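Local coordinates for putative diflavin flavoprotein A 3 (Nostoc sp., PDB 3FNI) that probably carries electrons from NADH to oxygen, reducing it to water, and is represented here by its flavodoxin-like domain, at residues L135-E138 with A139-L143. Residues are numbered along the deposited sequence; the frame is centred on the assembly and turned at random.
Sequences LCEE and AGTDL
Thr141 OG1 is held among several oxygens: it stands 3.2 Å from Glu137 O one turn back, lies 3.0 Å from Glu137 OE1, and hydrogen-bonds to the carbonyl of Gly28 on helix 18-31. Both Glu137 and Thr141 belong to helix 130-152, the C-terminal helix of the flavodoxin-like alpha/beta fold, which packs against helix 18-31 beside the parallel sheet, with Cys136 on Leu21, Ala24 and Ile25. Glu137 and Thr141 run side by side on one flank of the helix. With OG1 beside its own backbone N (chi1 -68°), the threonine keeps its hydroxyl near the Glu137 carbonyl, while a bend at chi2 brings the glutamate carboxylate alongside. Its other oxygen, OE2, forms a salt bridge with Lys31, so this flank ties the two helices together.

The next pair, Glu138 and Asp142, brings like charges together: Glu138 OE1 lies 2.8 Å from Asp142 OD1, with the carboxylate planes turned 74° apart. Such closeness would probably raise the proton affinity of one of them. An alanine in place of Asp142 would take away the carboxylate beside Glu138 OE1 and would probably open a gap there, setting the Glu138 carboxylate free to turn. Beneath them the helix is regular, Asp142 N donating to Glu138 O at 2.9 Å with an N-H...O angle of 161°.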
ATOM      1  N   LEU A 135      -8.104  12.858  -3.214  1.00 22.62           N
ATOM      2  CA  LEU A 135      -8.778  11.603  -2.929  1.00 24.15           C
ATOM      3  C   LEU A 135      -7.801  10.670  -2.212  1.00 26.35           C
ATOM      4  O   LEU A 135      -8.157  10.038  -1.219  1.00 16.02           O
ATOM      5  CB  LEU A 135      -9.255  10.966  -4.235  1.00 33.07           C
ATOM      6  CG  LEU A 135      -9.960   9.609  -4.150  1.00 44.15           C
ATOM      7  CD1 LEU A 135     -11.297   9.754  -3.425  1.00 44.28           C
ATOM      8  CD2 LEU A 135     -10.179   9.066  -5.558  1.00 48.35           C
ATOM      9  N   CYS A 136      -6.570  10.592  -2.720  1.00 22.06           N
ATOM     10  CA  CYS A 136      -5.529   9.758  -2.113  1.00 20.80           C
ATOM     11  C   CYS A 136      -5.265  10.215  -0.687  1.00 19.14           C
ATOM     12  O   CYS A 136      -5.032   9.402   0.212  1.00 26.65           O
ATOM     13  CB  CYS A 136      -4.209   9.869  -2.881  1.00 16.28           C
ATOM     14  SG  CYS A 136      -4.256   9.358  -4.593  1.00 20.29           S
ATOM     15  N   GLU A 137      -5.276  11.528  -0.498  1.00 23.57           N
ATOM     16  CA  GLU A 137      -5.034  12.120   0.805  1.00 23.54           C
ATOM     17  C   GLU A 137      -6.119  11.679   1.771  1.00 14.03           C
ATOM     18  O   GLU A 137      -5.830  11.312   2.909  1.00 10.78           O
ATOM     19  CB  GLU A 137      -4.995  13.649   0.678  1.00 32.39           C
ATOM     20  CG  GLU A 137      -4.612  14.414   1.945  1.00 40.78           C
ATOM     21  CD  GLU A 137      -5.813  14.715   2.837  1.00 62.56           C
ATOM     22  OE1 GLU A 137      -6.161  13.860   3.688  1.00 62.61           O
ATOM     23  OE2 GLU A 137      -6.418  15.807   2.676  1.00 60.92           O
ATOM     24  N   GLU A 138      -7.366  11.684   1.311  1.00 19.60           N
ATOM     25  CA  GLU A 138      -8.473  11.277   2.174  1.00 24.09           C
ATOM     26  C   GLU A 138      -8.461   9.773   2.468  1.00 24.96           C
ATOM     27  O   GLU A 138      -8.877   9.347   3.545  1.00 24.15           O
ATOM     28  CB  GLU A 138      -9.819  11.687   1.561  1.00 30.85           C
ATOM     29  CG  GLU A 138     -10.990  11.468   2.521  1.00 44.94           C
ATOM     30  CD  GLU A 138     -10.698  12.005   3.922  1.00 44.90           C
ATOM     31  OE1 GLU A 138     -11.062  11.326   4.908  1.00 29.37           O
ATOM     32  OE2 GLU A 138     -10.105  13.104   4.032  1.00 43.74           O
ATOM     33  N   ALA A 139      -7.987   8.977   1.510  1.00 21.77           N
ATOM     34  CA  ALA A 139      -7.896   7.530   1.688  1.00 16.68           C
ATOM     35  C   ALA A 139      -6.782   7.243   2.697  1.00 14.62           C
ATOM     36  O   ALA A 139      -6.857   6.291   3.474  1.00 17.43           O
ATOM     37  CB  ALA A 139      -7.576   6.856   0.359  1.00 24.30           C
ATOM     38  N   GLY A 140      -5.743   8.072   2.662  1.00 18.75           N
ATOM     39  CA  GLY A 140      -4.630   7.910   3.577  1.00 12.25           C
ATOM     40  C   GLY A 140      -5.103   8.175   4.989  1.00 11.87           C
ATOM     41  O   GLY A 140      -4.733   7.470   5.922  1.00 14.78           O
ATOM     42  N   THR A 141      -5.930   9.205   5.131  1.00 15.12           N
ATOM     43  CA  THR A 141      -6.492   9.585   6.415  1.00 17.21           C
ATOM     44  C   THR A 141      -7.394   8.471   6.929  1.00 22.82           C
ATOM     45  O   THR A 141      -7.297   8.073   8.086  1.00 21.74           O
ATOM     46  CB  THR A 141      -7.310  10.878   6.288  1.00 17.07           C
ATOM     47  OG1 THR A 141      -6.430  11.967   5.997  1.00 15.65           O
ATOM     48  CG2 THR A 141      -8.065  11.171   7.567  1.00 17.52           C
ATOM     49  N   ASP A 142      -8.271   7.974   6.059  1.00 18.26           N
ATOM     50  CA  ASP A 142      -9.193   6.909   6.422  1.00 20.13           C
ATOM     51  C   ASP A 142      -8.472   5.704   7.007  1.00 21.35           C
ATOM     52  O   ASP A 142      -8.892   5.162   8.025  1.00 20.43           O
ATOM     53  CB  ASP A 142     -10.004   6.466   5.200  1.00 23.46           C
ATOM     54  CG  ASP A 142     -11.148   7.403   4.887  1.00 26.17           C
ATOM     55  OD1 ASP A 142     -11.153   8.539   5.411  1.00 33.03           O
ATOM     56  OD2 ASP A 142     -12.042   7.007   4.105  1.00 32.56           O
ATOM     57  N   LEU A 143      -7.395   5.284   6.351  1.00 14.34           N
ATOM     58  CA  LEU A 143      -6.621   4.141   6.810  1.00 17.39           C
ATOM     59  C   LEU A 143      -5.942   4.472   8.124  1.00 10.76           C
ATOM     60  O   LEU A 143      -5.902   3.650   9.032  1.00 16.56           O
ATOM     61  CB  LEU A 143      -5.566   3.756   5.768  1.00  7.50           C
ATOM     62  CG  LEU A 143      -4.698   2.550   6.149  1.00 13.60           C
ATOM     63  CD1 LEU A 143      -5.590   1.334   6.420  1.00  1.17           C
ATOM     64  CD2 LEU A 143      -3.690   2.250   5.021  1.00  9.46           C
TER